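Local structure of beta-galactoside alpha-2,6-sialyltransferase (Photobacterium sp., 2Z4T) at residues 65-69 against 70-74; 156-159 against 160-163; 176-179 against 180-184; 279-282 against 283-286. The protein acts as a sialyltransferase, probably moving sialic acid from its CMP-linked donor to the galactose of acceptors such as lactose in alpha-2,6 linkage. All blocks are in the same frame, centred on the assembly; numbering follows the deposited sequence.

Interaction 1. Residues 65-69 against 70-74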
ATOM      1  N   GLN A  65      17.607   4.725  36.899  1.00 47.81           N
ATOM      2  CA  GLN A  65      18.155   3.505  37.491  1.00 48.37           C
ATOM      3  C   GLN A  65      17.183   2.344  37.321  1.00 49.67           C
ATOM      4  O   GLN A  65      16.058   2.405  37.786  1.00 49.62           O
ATOM      5  CB  GLN A  65      18.445   3.747  38.969  1.00 47.39           C
ATOM      6  CG  GLN A  65      19.680   4.529  39.199  1.00 45.20           C
ATOM      7  CD  GLN A  65      20.903   3.667  39.019  1.00 45.78           C
ATOM      8  OE1 GLN A  65      21.115   2.712  39.767  1.00 45.46           O
ATOM      9  NE2 GLN A  65      21.715   3.983  38.018  1.00 44.75           N
ATOM     10  N   LEU A  66      17.621   1.281  36.662  1.00 51.94           N
ATOM     11  CA  LEU A  66      16.709   0.188  36.284  1.00 54.04           C
ATOM     12  C   LEU A  66      16.950  -1.114  37.037  1.00 55.86           C
ATOM     13  O   LEU A  66      16.075  -1.998  37.048  1.00 55.70           O
ATOM     14  CB  LEU A  66      16.788  -0.098  34.774  1.00 53.46           C
ATOM     15  CG  LEU A  66      16.615   1.018  33.754  1.00 52.80           C
ATOM     16  CD1 LEU A  66      16.468   0.389  32.369  1.00 52.32           C
ATOM     17  CD2 LEU A  66      15.425   1.909  34.065  1.00 51.72           C
ATOM     18  N   LEU A  67      18.129  -1.235  37.650  1.00 58.36           N
ATOM     19  CA  LEU A  67      18.520  -2.465  38.344  1.00 61.06           C
ATOM     20  C   LEU A  67      18.173  -2.447  39.849  1.00 63.32           C
ATOM     21  O   LEU A  67      18.819  -1.766  40.654  1.00 63.68           O
ATOM     22  CB  LEU A  67      20.000  -2.717  38.119  1.00 60.49           C
ATOM     23  CG  LEU A  67      20.399  -4.059  37.537  1.00 60.91           C
ATOM     24  CD1 LEU A  67      19.458  -4.484  36.423  1.00 61.17           C
ATOM     25  CD2 LEU A  67      21.811  -3.931  37.016  1.00 60.45           C
ATOM     26  N   THR A  68      17.162  -3.227  40.225  1.00 66.32           N
ATOM     27  CA  THR A  68      16.523  -3.083  41.545  1.00 69.38           C
ATOM     28  C   THR A  68      17.008  -4.056  42.645  1.00 70.79           C
ATOM     29  O   THR A  68      16.202  -4.496  43.475  1.00 71.46           O
ATOM     30  CB  THR A  68      14.943  -3.117  41.432  1.00 69.65           C
ATOM     31  OG1 THR A  68      14.521  -4.367  40.861  1.00 70.38           O
ATOM     32  CG2 THR A  68      14.395  -1.944  40.570  1.00 70.03           C
ATOM     33  N   GLU A  69      18.306  -4.377  42.659  1.00 72.34           N
ATOM     34  CA  GLU A  69      18.947  -5.203  43.723  1.00 73.96           C
ATOM     35  C   GLU A  69      18.703  -6.722  43.734  1.00 74.41           C
ATOM     36  O   GLU A  69      19.654  -7.483  43.913  1.00 74.56           O
ATOM     37  CB  GLU A  69      18.756  -4.625  45.138  1.00 73.89           C
ATOM     38  CG  GLU A  69      19.981  -3.854  45.642  1.00 74.76           C
ATOM     39  CD  GLU A  69      19.941  -3.509  47.139  1.00 75.33           C
ATOM     40  OE1 GLU A  69      18.983  -3.915  47.859  1.00 76.37           O
ATOM     41  OE2 GLU A  69      20.892  -2.821  47.594  1.00 76.04           O
ATOM     42  N   GLN A  70      17.456  -7.169  43.576  1.00 75.40           N
ATOM     43  CA  GLN A  70      17.213  -8.608  43.367  1.00 75.60           C
ATOM     44  C   GLN A  70      17.302  -8.954  41.875  1.00 75.43           C
ATOM     45  O   GLN A  70      17.444 -10.128  41.503  1.00 75.55           O
ATOM     46  CB  GLN A  70      15.906  -9.100  44.033  1.00 75.92           C
ATOM     47  CG  GLN A  70      15.825 -10.657  44.320  1.00 76.83           C
ATOM     48  CD  GLN A  70      17.056 -11.280  45.080  1.00 79.91           C
ATOM     49  OE1 GLN A  70      17.550 -12.354  44.702  1.00 80.12           O
ATOM     50  NE2 GLN A  70      17.528 -10.610  46.140  1.00 79.65           N
ATOM     51  N   ASN A  71      17.237  -7.916  41.038  1.00 75.17           N
ATOM     52  CA  ASN A  71      17.624  -8.000  39.625  1.00 74.89           C
ATOM     53  C   ASN A  71      19.056  -8.546  39.525  1.00 74.43           C
ATOM     54  O   ASN A  71      19.307  -9.617  38.950  1.00 74.22           O
ATOM     55  CB  ASN A  71      17.557  -6.609  38.952  1.00 75.27           C
ATOM     56  CG  ASN A  71      16.141  -6.202  38.507  1.00 75.30           C
ATOM     57  OD1 ASN A  71      15.944  -5.089  38.003  1.00 74.34           O
ATOM     58  ND2 ASN A  71      15.165  -7.099  38.677  1.00 74.91           N
ATOM     59  N   LYS A  72      19.980  -7.793  40.118  1.00 73.66           N
ATOM     60  CA  LYS A  72      21.395  -8.105  40.099  1.00 73.26           C
ATOM     61  C   LYS A  72      21.743  -9.567  40.457  1.00 72.75           C
ATOM     62  O   LYS A  72      22.784 -10.075  40.018  1.00 72.78           O
ATOM     63  CB  LYS A  72      22.140  -7.136  41.023  1.00 73.40           C
ATOM     64  CG  LYS A  72      22.228  -5.727  40.480  1.00 74.44           C
ATOM     65  CD  LYS A  72      23.280  -4.922  41.234  1.00 77.02           C
ATOM     66  CE  LYS A  72      22.665  -3.905  42.184  1.00 78.32           C
ATOM     67  NZ  LYS A  72      22.055  -2.750  41.438  1.00 79.23           N
ATOM     68  N   GLU A  73      20.878 -10.238  41.231  1.00 71.65           N
ATOM     69  CA  GLU A  73      21.200 -11.567  41.789  1.00 70.58           C
ATOM     70  C   GLU A  73      20.884 -12.790  40.917  1.00 69.46           C
ATOM     71  O   GLU A  73      21.234 -13.921  41.279  1.00 69.55           O
ATOM     72  CB  GLU A  73      20.626 -11.741  43.205  1.00 70.90           C
ATOM     73  CG  GLU A  73      21.180 -10.732  44.250  1.00 72.50           C
ATOM     74  CD  GLU A  73      22.599 -10.204  43.925  1.00 73.51           C
ATOM     75  OE1 GLU A  73      23.470 -11.004  43.493  1.00 74.26           O
ATOM     76  OE2 GLU A  73      22.838  -8.984  44.106  1.00 73.15           O
ATOM     77  N   SER A  74      20.237 -12.569  39.774  1.00 67.46           N
ATOM     78  CA  SER A  74      20.013 -13.648  38.830  1.00 65.61           C
ATOM     79  C   SER A  74      20.993 -13.482  37.671  1.00 64.13           C
ATOM     80  O   SER A  74      21.441 -12.361  37.398  1.00 63.72           O
ATOM     81  CB  SER A  74      18.557 -13.664  38.346  1.00 65.85           C
ATOM     82  OG  SER A  74      18.301 -12.595  37.461  1.00 65.00           O
TER

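Interaction 2. Residues 156-159 against 160-163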
ATOM      1  N   PRO A 156      -2.838 -11.284   4.290  1.00 45.09           N
ATOM      2  CA  PRO A 156      -1.668 -12.027   4.715  1.00 45.36           C
ATOM      3  C   PRO A 156      -2.091 -13.172   5.624  1.00 45.77           C
ATOM      4  O   PRO A 156      -3.093 -13.057   6.349  1.00 46.08           O
ATOM      5  CB  PRO A 156      -0.864 -11.008   5.536  1.00 45.06           C
ATOM      6  CG  PRO A 156      -1.519  -9.711   5.355  1.00 45.05           C
ATOM      7  CD  PRO A 156      -2.914  -9.956   4.924  1.00 45.24           C
ATOM      8  N   THR A 157      -1.347 -14.273   5.576  1.00 46.05           N
ATOM      9  CA  THR A 157      -1.544 -15.380   6.515  1.00 45.90           C
ATOM     10  C   THR A 157      -1.170 -14.916   7.923  1.00 46.76           C
ATOM     11  O   THR A 157      -0.579 -13.835   8.089  1.00 46.04           O
ATOM     12  CB  THR A 157      -0.654 -16.556   6.136  1.00 45.98           C
ATOM     13  OG1 THR A 157       0.722 -16.187   6.340  1.00 44.85           O
ATOM     14  CG2 THR A 157      -0.900 -16.953   4.657  1.00 43.73           C
ATOM     15  N   ASP A 158      -1.506 -15.730   8.932  1.00 47.55           N
ATOM     16  CA  ASP A 158      -1.097 -15.444  10.313  1.00 48.38           C
ATOM     17  C   ASP A 158       0.413 -15.385  10.447  1.00 47.87           C
ATOM     18  O   ASP A 158       0.923 -14.575  11.209  1.00 48.26           O
ATOM     19  CB  ASP A 158      -1.681 -16.452  11.311  1.00 48.96           C
ATOM     20  CG  ASP A 158      -3.210 -16.486  11.283  1.00 52.58           C
ATOM     21  OD1 ASP A 158      -3.831 -15.463  10.876  1.00 54.58           O
ATOM     22  OD2 ASP A 158      -3.793 -17.542  11.654  1.00 54.70           O
ATOM     23  N   GLU A 159       1.115 -16.243   9.711  1.00 47.42           N
ATOM     24  CA  GLU A 159       2.580 -16.314   9.720  0.50 47.57           C
ATOM     25  C   GLU A 159       3.169 -14.985   9.265  1.00 47.59           C
ATOM     26  O   GLU A 159       4.053 -14.397   9.928  1.00 47.44           O
ATOM     27  CB  GLU A 159       3.056 -17.439   8.780  0.50 47.73           C
ATOM     28  CG  GLU A 159       4.582 -17.624   8.661  0.50 47.47           C
ATOM     29  CD  GLU A 159       5.008 -18.423   7.415  0.50 48.04           C
ATOM     30  OE1 GLU A 159       4.671 -18.018   6.277  0.50 48.53           O
ATOM     31  OE2 GLU A 159       5.700 -19.454   7.567  0.50 47.96           O
ATOM     32  N   GLN A 160       2.671 -14.528   8.110  1.00 47.24           N
ATOM     33  CA  GLN A 160       3.106 -13.286   7.487  1.00 47.06           C
ATOM     34  C   GLN A 160       2.837 -12.086   8.391  1.00 47.12           C
ATOM     35  O   GLN A 160       3.721 -11.257   8.596  1.00 46.14           O
ATOM     36  CB  GLN A 160       2.440 -13.122   6.121  1.00 46.88           C
ATOM     37  CG  GLN A 160       3.089 -14.005   5.053  1.00 48.24           C
ATOM     38  CD  GLN A 160       2.180 -14.324   3.879  1.00 49.27           C
ATOM     39  OE1 GLN A 160       1.034 -13.855   3.794  1.00 48.53           O
ATOM     40  NE2 GLN A 160       2.697 -15.117   2.955  1.00 47.73           N
ATOM     41  N   MET A 161       1.624 -12.023   8.946  1.00 47.64           N
ATOM     42  CA  MET A 161       1.266 -10.994   9.926  1.00 48.87           C
ATOM     43  C   MET A 161       2.248 -10.983  11.084  1.00 48.98           C
ATOM     44  O   MET A 161       2.834  -9.943  11.415  1.00 48.70           O
ATOM     45  CB  MET A 161      -0.174 -11.163  10.416  1.00 48.52           C
ATOM     46  CG  MET A 161      -1.199 -10.838   9.314  1.00 49.44           C
ATOM     47  SD  MET A 161      -2.875 -10.627   9.921  1.00 50.12           S
ATOM     48  CE  MET A 161      -3.338 -12.324  10.220  1.00 50.09           C
ATOM     49  N   LYS A 162       2.467 -12.160  11.654  1.00 49.73           N
ATOM     50  CA  LYS A 162       3.380 -12.285  12.774  1.00 50.91           C
ATOM     51  C   LYS A 162       4.769 -11.765  12.377  1.00 50.13           C
ATOM     52  O   LYS A 162       5.393 -11.011  13.107  1.00 50.41           O
ATOM     53  CB  LYS A 162       3.416 -13.719  13.297  1.00 51.29           C
ATOM     54  CG  LYS A 162       3.757 -13.790  14.786  1.00 55.95           C
ATOM     55  CD  LYS A 162       5.242 -14.134  15.046  1.00 59.82           C
ATOM     56  CE  LYS A 162       5.453 -15.653  15.276  1.00 61.21           C
ATOM     57  NZ  LYS A 162       6.881 -16.006  15.574  1.00 60.15           N
ATOM     58  N   GLU A 163       5.214 -12.123  11.188  1.00 48.98           N
ATOM     59  CA  GLU A 163       6.498 -11.674  10.704  1.00 48.44           C
ATOM     60  C   GLU A 163       6.587 -10.153  10.555  1.00 47.35           C
ATOM     61  O   GLU A 163       7.669  -9.579  10.629  1.00 46.75           O
ATOM     62  CB  GLU A 163       6.745 -12.327   9.362  1.00 49.08           C
ATOM     63  CG  GLU A 163       8.155 -12.649   9.085  1.00 51.40           C
ATOM     64  CD  GLU A 163       8.276 -13.564   7.902  1.00 55.53           C
ATOM     65  OE1 GLU A 163       7.411 -14.463   7.721  1.00 57.04           O
ATOM     66  OE2 GLU A 163       9.252 -13.377   7.159  1.00 57.63           O
TER
HETATM   67  O   HOH W   1       5.185 -16.414   3.367  1.00 38.15           O

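Interaction 3. Residues 176-179 against 180-184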
ATOM      1  N   THR A 176     -12.393   2.177   7.591  1.00 41.86           N
ATOM      2  CA  THR A 176     -11.985   2.024   8.983  1.00 41.74           C
ATOM      3  C   THR A 176     -13.145   1.545   9.850  1.00 42.17           C
ATOM      4  O   THR A 176     -14.168   2.221   9.953  1.00 42.49           O
ATOM      5  CB  THR A 176     -11.454   3.383   9.521  1.00 41.85           C
ATOM      6  OG1 THR A 176     -10.399   3.840   8.661  1.00 40.39           O
ATOM      7  CG2 THR A 176     -10.952   3.278  10.958  1.00 40.32           C
ATOM      8  N   PRO A 177     -13.003   0.354  10.444  1.00 42.20           N
ATOM      9  CA  PRO A 177     -14.024  -0.159  11.332  1.00 42.01           C
ATOM     10  C   PRO A 177     -13.889   0.361  12.753  1.00 42.28           C
ATOM     11  O   PRO A 177     -12.791   0.711  13.186  1.00 42.27           O
ATOM     12  CB  PRO A 177     -13.783  -1.664  11.293  1.00 42.20           C
ATOM     13  CG  PRO A 177     -12.299  -1.809  11.022  1.00 42.09           C
ATOM     14  CD  PRO A 177     -11.879  -0.589  10.255  1.00 42.05           C
ATOM     15  N   ALA A 178     -15.009   0.383  13.477  1.00 42.34           N
ATOM     16  CA  ALA A 178     -15.030   0.803  14.877  1.00 42.57           C
ATOM     17  C   ALA A 178     -13.995   0.053  15.699  1.00 42.95           C
ATOM     18  O   ALA A 178     -13.337   0.643  16.557  1.00 43.53           O
ATOM     19  CB  ALA A 178     -16.447   0.622  15.492  1.00 41.77           C
ATOM     20  N   ASP A 179     -13.844  -1.246  15.452  1.00 43.29           N
ATOM     21  CA  ASP A 179     -12.922  -2.021  16.277  1.00 44.19           C
ATOM     22  C   ASP A 179     -11.458  -1.634  16.036  1.00 43.75           C
ATOM     23  O   ASP A 179     -10.639  -1.766  16.925  1.00 44.75           O
ATOM     24  CB  ASP A 179     -13.187  -3.552  16.238  1.00 44.31           C
ATOM     25  CG  ASP A 179     -12.906  -4.191  14.867  1.00 47.60           C
ATOM     26  OD1 ASP A 179     -13.120  -3.556  13.813  1.00 49.48           O
ATOM     27  OD2 ASP A 179     -12.472  -5.362  14.847  1.00 51.52           O
ATOM     28  N   LEU A 180     -11.138  -1.109  14.865  1.00 43.66           N
ATOM     29  CA  LEU A 180      -9.787  -0.588  14.614  1.00 43.73           C
ATOM     30  C   LEU A 180      -9.574   0.680  15.432  1.00 43.14           C
ATOM     31  O   LEU A 180      -8.521   0.858  16.056  1.00 42.91           O
ATOM     32  CB  LEU A 180      -9.602  -0.254  13.136  1.00 43.35           C
ATOM     33  CG  LEU A 180      -8.228  -0.263  12.474  1.00 43.98           C
ATOM     34  CD1 LEU A 180      -8.265   0.526  11.163  1.00 44.05           C
ATOM     35  CD2 LEU A 180      -7.102   0.200  13.349  1.00 43.52           C
ATOM     36  N   VAL A 181     -10.580   1.556  15.415  1.00 42.77           N
ATOM     37  CA  VAL A 181     -10.526   2.814  16.168  1.00 42.36           C
ATOM     38  C   VAL A 181     -10.341   2.505  17.660  1.00 42.76           C
ATOM     39  O   VAL A 181      -9.409   3.033  18.287  1.00 42.66           O
ATOM     40  CB  VAL A 181     -11.766   3.722  15.920  1.00 42.24           C
ATOM     41  CG1 VAL A 181     -11.778   4.902  16.888  1.00 41.88           C
ATOM     42  CG2 VAL A 181     -11.807   4.216  14.478  1.00 40.01           C
ATOM     43  N   GLN A 182     -11.193   1.630  18.210  1.00 42.88           N
ATOM     44  CA  GLN A 182     -11.098   1.200  19.612  0.50 43.17           C
ATOM     45  C   GLN A 182      -9.705   0.673  19.963  1.00 43.35           C
ATOM     46  O   GLN A 182      -9.147   0.980  21.018  1.00 43.07           O
ATOM     47  CB  GLN A 182     -12.150   0.124  19.901  0.50 43.08           C
ATOM     48  CG  GLN A 182     -13.577   0.653  19.935  0.50 43.38           C
ATOM     49  CD  GLN A 182     -14.629  -0.408  19.641  0.50 44.29           C
ATOM     50  OE1 GLN A 182     -15.755  -0.075  19.272  0.50 45.20           O
ATOM     51  NE2 GLN A 182     -14.269  -1.684  19.793  0.50 43.56           N
ATOM     52  N   GLU A 183      -9.145  -0.144  19.072  1.00 43.56           N
ATOM     53  CA  GLU A 183      -7.820  -0.682  19.344  1.00 44.46           C
ATOM     54  C   GLU A 183      -6.761   0.424  19.394  1.00 44.35           C
ATOM     55  O   GLU A 183      -5.870   0.401  20.253  1.00 45.05           O
ATOM     56  CB  GLU A 183      -7.438  -1.785  18.362  1.00 44.83           C
ATOM     57  CG  GLU A 183      -6.181  -2.559  18.766  1.00 48.35           C
ATOM     58  CD  GLU A 183      -6.244  -3.084  20.227  1.00 52.42           C
ATOM     59  OE1 GLU A 183      -7.264  -3.732  20.590  1.00 51.58           O
ATOM     60  OE2 GLU A 183      -5.270  -2.830  20.996  1.00 52.67           O
ATOM     61  N   ILE A 184      -6.880   1.402  18.500  1.00 43.68           N
ATOM     62  CA  ILE A 184      -6.016   2.574  18.527  1.00 43.01           C
ATOM     63  C   ILE A 184      -6.206   3.388  19.839  1.00 43.37           C
ATOM     64  O   ILE A 184      -5.233   3.865  20.450  1.00 42.86           O
ATOM     65  CB  ILE A 184      -6.261   3.440  17.270  1.00 42.91           C
ATOM     66  CG1 ILE A 184      -5.878   2.644  16.017  1.00 41.57           C
ATOM     67  CG2 ILE A 184      -5.517   4.792  17.343  1.00 41.80           C
ATOM     68  CD1 ILE A 184      -6.395   3.220  14.735  1.00 39.96           C
TER

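Interaction 4. Residues 279-282 against 283-286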
ATOM      1  N   VAL A 279     -10.301  16.309   1.031  1.00 40.03           N
ATOM      2  CA  VAL A 279      -9.212  15.342   0.978  1.00 40.19           C
ATOM      3  C   VAL A 279      -7.818  15.938   0.765  1.00 40.10           C
ATOM      4  O   VAL A 279      -6.809  15.279   1.080  1.00 40.23           O
ATOM      5  CB  VAL A 279      -9.489  14.132   0.037  1.00 40.21           C
ATOM      6  CG1 VAL A 279     -10.786  13.455   0.455  1.00 41.36           C
ATOM      7  CG2 VAL A 279      -9.527  14.523  -1.404  1.00 39.68           C
ATOM      8  N   TYR A 280      -7.767  17.175   0.265  1.00 39.18           N
ATOM      9  CA  TYR A 280      -6.499  17.849   0.012  1.00 39.09           C
ATOM     10  C   TYR A 280      -6.125  18.890   1.067  1.00 39.44           C
ATOM     11  O   TYR A 280      -5.529  19.908   0.754  1.00 39.33           O
ATOM     12  CB  TYR A 280      -6.439  18.402  -1.421  1.00 38.69           C
ATOM     13  CG  TYR A 280      -6.544  17.283  -2.442  1.00 38.18           C
ATOM     14  CD1 TYR A 280      -5.530  16.339  -2.559  1.00 37.69           C
ATOM     15  CD2 TYR A 280      -7.689  17.139  -3.252  1.00 37.87           C
ATOM     16  CE1 TYR A 280      -5.614  15.282  -3.476  1.00 37.50           C
ATOM     17  CE2 TYR A 280      -7.791  16.106  -4.167  1.00 37.38           C
ATOM     18  CZ  TYR A 280      -6.744  15.170  -4.269  1.00 38.77           C
ATOM     19  OH  TYR A 280      -6.827  14.117  -5.148  1.00 38.10           O
ATOM     20  N   ASN A 281      -6.462  18.611   2.325  1.00 39.75           N
ATOM     21  CA  ASN A 281      -6.072  19.474   3.438  1.00 39.80           C
ATOM     22  C   ASN A 281      -5.282  18.773   4.533  1.00 39.98           C
ATOM     23  O   ASN A 281      -4.880  19.432   5.505  1.00 40.13           O
ATOM     24  CB  ASN A 281      -7.285  20.179   4.047  1.00 40.00           C
ATOM     25  CG  ASN A 281      -7.615  21.459   3.342  1.00 40.69           C
ATOM     26  OD1 ASN A 281      -8.576  21.535   2.581  1.00 43.68           O
ATOM     27  ND2 ASN A 281      -6.812  22.475   3.573  1.00 41.03           N
ATOM     28  N   TRP A 282      -5.028  17.465   4.385  1.00 40.02           N
ATOM     29  CA  TRP A 282      -4.262  16.737   5.413  1.00 40.72           C
ATOM     30  C   TRP A 282      -2.962  17.455   5.782  1.00 40.87           C
ATOM     31  O   TRP A 282      -2.635  17.591   6.962  1.00 40.97           O
ATOM     32  CB  TRP A 282      -4.006  15.259   5.042  1.00 40.84           C
ATOM     33  CG  TRP A 282      -5.281  14.447   4.943  1.00 41.15           C
ATOM     34  CD1 TRP A 282      -5.772  13.809   3.831  1.00 40.32           C
ATOM     35  CD2 TRP A 282      -6.244  14.223   5.986  1.00 40.27           C
ATOM     36  NE1 TRP A 282      -6.969  13.204   4.122  1.00 39.62           N
ATOM     37  CE2 TRP A 282      -7.278  13.436   5.438  1.00 40.53           C
ATOM     38  CE3 TRP A 282      -6.318  14.590   7.332  1.00 39.77           C
ATOM     39  CZ2 TRP A 282      -8.383  13.019   6.194  1.00 41.61           C
ATOM     40  CZ3 TRP A 282      -7.424  14.186   8.078  1.00 40.94           C
ATOM     41  CH2 TRP A 282      -8.436  13.407   7.509  1.00 40.78           C
ATOM     42  N   GLN A 283      -2.266  17.946   4.764  1.00 40.91           N
ATOM     43  CA  GLN A 283      -0.963  18.597   4.923  1.00 41.56           C
ATOM     44  C   GLN A 283      -1.030  19.931   5.655  1.00 41.90           C
ATOM     45  O   GLN A 283      -0.010  20.417   6.159  1.00 42.52           O
ATOM     46  CB  GLN A 283      -0.297  18.801   3.547  1.00 41.58           C
ATOM     47  CG  GLN A 283      -0.799  20.015   2.742  1.00 40.63           C
ATOM     48  CD  GLN A 283      -2.176  19.822   2.122  1.00 40.75           C
ATOM     49  OE1 GLN A 283      -2.883  18.855   2.413  1.00 39.66           O
ATOM     50  NE2 GLN A 283      -2.562  20.754   1.256  1.00 41.31           N
ATOM     51  N   LYS A 284      -2.216  20.535   5.701  1.00 41.73           N
ATOM     52  CA  LYS A 284      -2.393  21.790   6.428  1.00 41.50           C
ATOM     53  C   LYS A 284      -2.566  21.567   7.925  1.00 41.62           C
ATOM     54  O   LYS A 284      -2.471  22.512   8.695  1.00 41.66           O
ATOM     55  CB  LYS A 284      -3.602  22.558   5.893  1.00 41.36           C
ATOM     56  CG  LYS A 284      -3.471  23.029   4.460  1.00 41.90           C
ATOM     57  CD  LYS A 284      -2.382  24.074   4.307  1.00 40.92           C
ATOM     58  CE  LYS A 284      -1.820  24.035   2.913  1.00 43.36           C
ATOM     59  NZ  LYS A 284      -1.136  25.296   2.557  1.00 44.12           N
ATOM     60  N   LEU A 285      -2.826  20.321   8.335  1.00 42.08           N
ATOM     61  CA  LEU A 285      -3.135  20.020   9.737  1.00 41.83           C
ATOM     62  C   LEU A 285      -2.173  19.041  10.364  1.00 42.17           C
ATOM     63  O   LEU A 285      -2.151  18.902  11.587  1.00 42.81           O
ATOM     64  CB  LEU A 285      -4.563  19.485   9.886  1.00 41.82           C
ATOM     65  CG  LEU A 285      -5.739  20.400   9.508  1.00 41.54           C
ATOM     66  CD1 LEU A 285      -7.003  19.599   9.316  1.00 41.49           C
ATOM     67  CD2 LEU A 285      -5.959  21.399  10.587  1.00 41.07           C
ATOM     68  N   TYR A 286      -1.384  18.354   9.541  1.00 41.86           N
ATOM     69  CA  TYR A 286      -0.524  17.290  10.022  1.00 41.87           C
ATOM     70  C   TYR A 286       0.664  17.206   9.098  1.00 41.93           C
ATOM     71  O   TYR A 286       0.583  17.673   7.968  1.00 42.93           O
ATOM     72  CB  TYR A 286      -1.260  15.943  10.001  1.00 42.06           C
ATOM     73  CG  TYR A 286      -2.440  15.857  10.927  1.00 41.75           C
ATOM     74  CD1 TYR A 286      -3.739  16.052  10.451  1.00 42.64           C
ATOM     75  CD2 TYR A 286      -2.269  15.579  12.277  1.00 42.37           C
ATOM     76  CE1 TYR A 286      -4.840  15.997  11.303  1.00 41.83           C
ATOM     77  CE2 TYR A 286      -3.368  15.512  13.147  1.00 42.66           C
ATOM     78  CZ  TYR A 286      -4.653  15.721  12.644  1.00 42.66           C
ATOM     79  OH  TYR A 286      -5.746  15.648  13.487  1.00 42.87           O
TER

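Interaction 1. Residues 65-69 against 70-74
N71 reaches back three residues along the loop and accepts the backbone N-H of T68. The bond from T68 N to N71 OD1 is 3.1 Å long and nearly straight at the hydrogen, 168°. It does not use a lone pair of the amide oxygen, because the donor stands above the carbonyl plane, 53° out of it. The amide gets there with CG anti to its own carbonyl carbon (chi1 -82°). L66 O lies 3.2 Å from the same N71 OD1; these are two acceptors, so the pair adds no bond.

Two further hydrogen bonds are weak. Q70 N gives a bent one to T68 O. K72 bends at chi3 and chi4, which brings its NZ to 3.5 Å from L67 O. A type I beta turn follows, from N71 to S74, closed by S74 N on N71 O at 3.2 Å.

The apolar part centres on L67, which is buried. Its CD1 meets N71 CB at 3.8 Å, and its CG meets K72 CG at 3.8 Å. In both pairs the side chains cross obliquely. L67 also packs on W57, L77, V79 and F92 of the strands of this PKD-like, immunoglobulin-fold sandwich.

E69 and K72 carry opposite charges but form no salt bridge, with E69 OE2 6.3 Å from K72 NZ. The chemistry implies that this surface loop between strands 52-61 and 77-80 probably keeps its shape mainly through the N71 amide and the inward-packed L67. Charge pairing between E69 and K72 probably adds little at that distance.

Interaction 2. Residues 156-159 against 160-163
T157 and Q160 form a capping box at the start of helix 158-164, the helix of the beta-alpha-beta unit between strands 146-151 and 166-168. The two residues bond to each other in both directions. T157 OG1, placed between its backbone N and carbonyl carbon (chi1 67°), accepts Q160 N at 3.1 Å. Q160 OE1 takes T157 N at 3.0 Å, with the donor above the amide plane rather than on a lone pair. The cap thus uses an N-H of the first turn and one just before it. Q160 NE2 also gives a hydrogen bond to a water, 2.8 Å away.

Behind the cap the regular bonds begin, with M161 N on T157 O at 3.0 Å. P156 CB lies against M161 CG at 3.8 Å, the two side chains crossing at about a right angle. The M161 chain bends at chi3 and runs alongside D158, so that its CE comes close to D158 OD1.

Helix 328-338 covers the Q160 side through L333, S336 and I337. E163 packs on L333 too, and its OE2 makes a salt bridge to K329. M161 rests on I166 and S168 of strand 166-168.

Interaction 3. Residues 176-179 against 180-184
T176 turns its methyl group to L180 and V181 because OG1 lies anti to the carbonyl carbon (chi1 -55°), which leaves CG2 anti to the backbone N. V181 has CG1 anti to its backbone N (chi1 171°), and its other branch, CG2, faces the threonine. The two methyls, T176 CG2 and V181 CG2, meet at 3.7 Å. L180 CD1 touches T176 CG2 from another side at 3.9 Å. Both pairs of side chains cross at about a right angle. T176 OG1 is held elsewhere, by N208 O.

P177 is the N-cap residue. The CG-CD side of its ring rests against L180 CB, with CD 3.7 Å away. Its carbonyl is shared: V181 N bonds to P177 O at 3.3 Å, and L180 N adds a weak bond to it. Next in line, Q182 N bonds to A178 O at 2.9 Å, and E183 N to D179 O at 3.1 Å.

L180 and I184 pack on strands 103-122 and 146-151, while V181 meets P211 and E215 of helix 205-216. This is typical of the Rossmann-like domains of a GT-B glycosyltransferase: a helix packs on the face of the parallel sheet as the chain passes from edge strand 166-168 to strand 194-201.

Interaction 4. Residues 279-282 against 283-286
Around residues 282-285 the backbone forms a short, weakly bonded helix, flanked by N281 and Y286, in which K284 N bonds to N281 O at 2.9 Å and L285 N to W282 O at 3.1 Å, each reaching back three residues. Y286 N adds a weak bond to the same W282 O, so that carbonyl serves two donors.

Q283 folds back over the start of this short helix. Its CG sits between the backbone N and the carbonyl carbon (chi1 80°), and the chain bends again at chi2. This carries NE2 to Y280 O, 3.1 Å away, with an angle of 151° at the hydrogen. Y280 O lies in the plane of the Q283 amide, whereas the donor stands above the Y280 carbonyl plane. Q283 NE2 also bonds to Y310 O. The side chain therefore bridges two backbone carbonyls.

The short helix links helix 276-279 to strand 288-292, a parallel strand of the domain's central sheet. W282 and Y286 pack on the neighbouring strand 222-230, where W282 meets I227 and L229 and Y286 meets V224 and I227. Between themselves they touch lightly: Y286 CD1 lies at the edge of the indole, near its plane, 4.3 Å from W282 CE3. The indole N-H is taken up by S205 OG, and W282 N is hydrogen-bonded to Y290 OH.

K284 CB rests 3.4 Å from N281 O. Beyond CG the lysine chain leads away, and the residue makes a cation-pi contact with Y310.

Overall arrangement
Interaction 1 stands apart in the immunoglobulin-like domain, with its nearest atoms about 25 Å from those of interactions 2 and 3 and about 31 Å from interaction 4. The other three belong to the sialyltransferase region and succeed one another along the chain without touching. Interactions 2 and 3 both form the first turn of a helix; their centres are 20 Å apart. Interactions 3 and 4 come nearest, about 10 Å between closest atoms, and helix 205-216 packs against both. The P156 side chain of interaction 2 lies about 9 Å from a bound magnesium ion. The T176 and Y280 side chains lie about 13 and 12 Å from the bound galactose.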